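Local coordinates for putative pilus assembly-related protein (Burkholderia pseudomallei, PDB 4DAD), which is a putative pilus assembly-related protein whose N-terminal part, present here, is a CheY-like response regulator receiver domain, the whole protein probably binding and hydrolysing ATP, at residues Leu65-Gly75 and His93-Thr102. Numbering follows the deposited sequence.
Sequences LDAFDILMIDG and HPGLTCLLVT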
loop_
_atom_site.group_PDB
_atom_site.type_symbol
_atom_site.label_atom_id
_atom_site.label_comp_id
_atom_site.label_asym_id
_atom_site.label_seq_id
_atom_site.Cartn_x
_atom_site.Cartn_y
_atom_site.Cartn_z
ATOM N N LEU A 65 5.064 -17.989 5.071
ATOM C CA LEU A 65 4.359 -16.728 4.834
ATOM C C LEU A 65 3.474 -16.764 3.616
ATOM O O LEU A 65 2.456 -16.070 3.598
ATOM C CB LEU A 65 5.326 -15.565 4.681
ATOM C CG LEU A 65 5.764 -14.828 5.925
ATOM C CD1 LEU A 65 6.667 -13.702 5.531
ATOM C CD2 LEU A 65 4.592 -14.282 6.699
ATOM N N ASP A 66 3.876 -17.530 2.583
ATOM C CA ASP A 66 3.155 -17.714 1.318
ATOM C C ASP A 66 1.698 -18.173 1.552
ATOM O O ASP A 66 0.824 -17.820 0.766
ATOM C CB ASP A 66 3.893 -18.724 0.410
ATOM C CG ASP A 66 5.149 -18.182 -0.265
ATOM O OD1 ASP A 66 5.415 -16.967 -0.139
ATOM O OD2 ASP A 66 5.870 -18.980 -0.920
ATOM N N ALA A 67 1.448 -18.919 2.642
ATOM C CA ALA A 67 0.144 -19.434 3.024
ATOM C C ALA A 67 -0.832 -18.335 3.574
ATOM O O ALA A 67 -2.009 -18.622 3.769
ATOM C CB ALA A 67 0.330 -20.520 4.072
ATOM N N PHE A 68 -0.368 -17.113 3.815
ATOM C CA PHE A 68 -1.234 -16.074 4.371
ATOM C C PHE A 68 -1.586 -15.013 3.377
ATOM O O PHE A 68 -0.827 -14.719 2.458
ATOM C CB PHE A 68 -0.604 -15.413 5.615
ATOM C CG PHE A 68 -0.348 -16.406 6.716
ATOM C CD1 PHE A 68 -1.388 -16.863 7.512
ATOM C CD2 PHE A 68 0.910 -16.966 6.887
ATOM C CE1 PHE A 68 -1.166 -17.830 8.485
ATOM C CE2 PHE A 68 1.129 -17.938 7.864
ATOM C CZ PHE A 68 0.091 -18.357 8.657
ATOM N N ASP A 69 -2.771 -14.450 3.561
ATOM C CA ASP A 69 -3.293 -13.374 2.734
ATOM C C ASP A 69 -3.086 -12.070 3.481
ATOM O O ASP A 69 -2.738 -11.072 2.867
ATOM C CB ASP A 69 -4.780 -13.604 2.427
ATOM C CG ASP A 69 -5.070 -14.902 1.718
ATOM O OD1 ASP A 69 -4.694 -15.026 0.527
ATOM O OD2 ASP A 69 -5.702 -15.791 2.342
ATOM N N ILE A 70 -3.278 -12.087 4.813
ATOM C CA ILE A 70 -3.180 -10.886 5.650
ATOM C C ILE A 70 -2.243 -11.109 6.845
ATOM O O ILE A 70 -2.222 -12.173 7.459
ATOM C CB ILE A 70 -4.583 -10.398 6.094
ATOM C CG1 ILE A 70 -5.434 -10.004 4.877
ATOM C CG2 ILE A 70 -4.523 -9.237 7.117
ATOM C CD1 ILE A 70 -7.022 -10.014 5.156
ATOM N N LEU A 71 -1.453 -10.075 7.136
ATOM C CA LEU A 71 -0.552 -9.992 8.257
ATOM C C LEU A 71 -0.928 -8.763 9.049
ATOM O O LEU A 71 -0.757 -7.642 8.587
ATOM C CB LEU A 71 0.922 -9.970 7.798
ATOM C CG LEU A 71 1.993 -9.600 8.825
ATOM C CD1 LEU A 71 1.912 -10.452 10.073
ATOM C CD2 LEU A 71 3.370 -9.704 8.201
HETATM N N MSE A 72 -1.463 -8.986 10.249
HETATM C CA MSE A 72 -1.821 -7.899 11.145
HETATM C C MSE A 72 -0.740 -7.765 12.219
HETATM O O MSE A 72 -0.558 -8.684 13.020
HETATM C CB MSE A 72 -3.175 -8.163 11.739
HETATM C CG MSE A 72 -3.879 -6.913 12.166
HETATM SE SE MSE A 72 -5.682 -7.364 12.690
HETATM C CE MSE A 72 -6.206 -8.361 11.074
ATOM N N ILE A 73 0.043 -6.670 12.167
ATOM C CA ILE A 73 1.159 -6.445 13.076
ATOM C C ILE A 73 0.775 -5.463 14.179
ATOM O O ILE A 73 0.326 -4.357 13.888
ATOM C CB ILE A 73 2.429 -5.967 12.306
ATOM C CG1 ILE A 73 3.041 -7.072 11.442
ATOM C CG2 ILE A 73 3.518 -5.406 13.235
ATOM C CD1 ILE A 73 3.836 -6.482 10.187
ATOM N N ASP A 74 1.015 -5.852 15.444
ATOM C CA ASP A 74 0.850 -4.953 16.577
ATOM C C ASP A 74 2.116 -4.045 16.628
ATOM O O ASP A 74 3.235 -4.545 16.806
ATOM C CB ASP A 74 0.630 -5.754 17.870
ATOM C CG ASP A 74 0.653 -4.959 19.162
ATOM O OD1 ASP A 74 0.670 -3.712 19.094
ATOM O OD2 ASP A 74 0.634 -5.584 20.246
ATOM N N GLY A 75 1.918 -2.737 16.424
ATOM C CA GLY A 75 2.987 -1.737 16.377
ATOM C C GLY A 75 3.258 -0.973 17.655
ATOM O O GLY A 75 3.317 0.260 17.631
ATOM N N HIS A 93 6.880 -10.558 -0.479
ATOM C CA HIS A 93 5.535 -11.139 -0.427
ATOM C C HIS A 93 4.508 -10.119 -0.935
ATOM O O HIS A 93 3.792 -9.522 -0.139
ATOM C CB HIS A 93 5.211 -11.625 0.997
ATOM C CG HIS A 93 6.030 -12.807 1.385
ATOM N ND1 HIS A 93 7.330 -12.662 1.859
ATOM C CD2 HIS A 93 5.746 -14.123 1.273
ATOM C CE1 HIS A 93 7.783 -13.890 2.043
ATOM N NE2 HIS A 93 6.862 -14.804 1.717
ATOM N N PRO A 94 4.430 -9.886 -2.264
ATOM C CA PRO A 94 3.485 -8.884 -2.774
ATOM C C PRO A 94 2.007 -9.279 -2.587
ATOM O O PRO A 94 1.154 -8.398 -2.466
ATOM C CB PRO A 94 3.863 -8.774 -4.254
ATOM C CG PRO A 94 5.233 -9.400 -4.369
ATOM C CD PRO A 94 5.233 -10.469 -3.364
ATOM N N GLY A 95 1.733 -10.581 -2.512
ATOM C CA GLY A 95 0.386 -11.109 -2.278
ATOM C C GLY A 95 -0.114 -10.925 -0.852
ATOM O O GLY A 95 -1.334 -10.954 -0.597
ATOM N N LEU A 96 0.832 -10.696 0.091
ATOM C CA LEU A 96 0.537 -10.462 1.507
ATOM C C LEU A 96 0.228 -8.969 1.785
ATOM O O LEU A 96 1.008 -8.086 1.425
ATOM C CB LEU A 96 1.717 -10.941 2.372
ATOM C CG LEU A 96 1.535 -10.949 3.874
ATOM C CD1 LEU A 96 0.530 -11.971 4.295
ATOM C CD2 LEU A 96 2.836 -11.263 4.542
ATOM N N THR A 97 -0.917 -8.717 2.425
ATOM C CA THR A 97 -1.384 -7.414 2.827
ATOM C C THR A 97 -1.032 -7.223 4.304
ATOM O O THR A 97 -1.493 -7.988 5.160
ATOM C CB THR A 97 -2.869 -7.311 2.537
ATOM O OG1 THR A 97 -3.051 -7.400 1.137
ATOM C CG2 THR A 97 -3.488 -6.016 3.030
ATOM N N CYS A 98 -0.216 -6.187 4.591
ATOM C CA CYS A 98 0.198 -5.873 5.947
ATOM C C CYS A 98 -0.648 -4.753 6.487
ATOM O O CYS A 98 -0.756 -3.686 5.881
ATOM C CB CYS A 98 1.688 -5.543 6.035
ATOM S SG CYS A 98 2.772 -6.732 5.195
ATOM N N LEU A 99 -1.258 -5.021 7.639
ATOM C CA LEU A 99 -2.061 -4.108 8.427
ATOM C C LEU A 99 -1.284 -3.833 9.690
ATOM O O LEU A 99 -0.764 -4.765 10.305
ATOM C CB LEU A 99 -3.421 -4.745 8.753
ATOM C CG LEU A 99 -4.604 -4.596 7.775
ATOM C CD1 LEU A 99 -4.283 -5.069 6.392
ATOM C CD2 LEU A 99 -5.768 -5.413 8.249
ATOM N N LEU A 100 -1.192 -2.575 10.081
ATOM C CA LEU A 100 -0.503 -2.187 11.296
ATOM C C LEU A 100 -1.511 -1.663 12.354
ATOM O O LEU A 100 -2.358 -0.824 12.058
ATOM C CB LEU A 100 0.560 -1.140 10.950
ATOM C CG LEU A 100 1.563 -0.784 12.036
ATOM C CD1 LEU A 100 2.719 -1.793 12.067
ATOM C CD2 LEU A 100 2.088 0.632 11.819
ATOM N N VAL A 101 -1.440 -2.208 13.565
ATOM C CA VAL A 101 -2.292 -1.792 14.669
ATOM C C VAL A 101 -1.430 -0.985 15.635
ATOM O O VAL A 101 -0.477 -1.510 16.191
ATOM C CB VAL A 101 -3.044 -2.952 15.363
ATOM C CG1 VAL A 101 -4.129 -2.402 16.290
ATOM C CG2 VAL A 101 -3.662 -3.897 14.339
ATOM N N THR A 102 -1.740 0.306 15.798
ATOM C CA THR A 102 -0.944 1.186 16.650
ATOM C C THR A 102 -1.837 2.110 17.539
ATOM O O THR A 102 -3.061 2.116 17.397
ATOM C CB THR A 102 0.053 1.970 15.753
ATOM O OG1 THR A 102 0.895 2.806 16.558
ATOM C CG2 THR A 102 -0.635 2.775 14.657
HETATM O O HOH W 1 -3.603 -12.732 -1.176
#
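Leu71 and Ile73 make four of six nearly straight backbone hydrogen bonds between strand 70-74, with Asp69 and Gly75 at its ends, and strand 97-102. The run starts with Thr97 N giving to Asp69 O (3.0 Å), continues through Leu71 N to Thr97 O, Leu99 N to Leu71 O, Ile73 N to Leu99 O and Val101 N to Ile73 O, and ends with Gly75 N on Val101 O (2.7 Å). The strand axes run 4.6 Å apart at 22°, and CA-H...O contacts such as Cys98 CA to Leu71 O lie between the bonds. These are the third and fourth strands of the 2-1-3-4-5 parallel sheet of the CheY-like receiver fold, joined by helix 80-92 in a beta-alpha-beta crossover. Asp74, the predicted phosphoacceptor, unphosphorylated here, stands at the C-terminal end of strand 70-74; its carboxylate is held by Ser27 and by a salt bridge to Arg32.

Apolar side chains pack on both faces of the sheet. Beside Ile70 and Leu99, CG of Met72 meets CG2 of Val101 at 3.7 Å, and the turn about the CG-SE bond of this selenomethionine (chi3 -52°) brings CE to CD2 of Leu99. On the face of Leu71 and Ile73, which helix 80-92 covers, CG of Leu96 lies anti to its own N (chi1 -172°); its CD2 thereby reaches CB of Leu71 at 4.0 Å, while CD1 abuts CB of Phe68. Further along, CD1 of Leu100 touches CG2 of Ile73.

At the N-terminal approach to the strands, CD1 of Leu65 sits over one face of the His93 ring, 3.9 Å from its centroid, in a CH-pi contact. OD1 of Asp66 comes to the ring edge, and NE2 of His93 hydrogen-bonds to Thr62 O. One water bridges OD1 of Asp69 and O of Gly95, while OD2 of Asp69 pairs with Arg145.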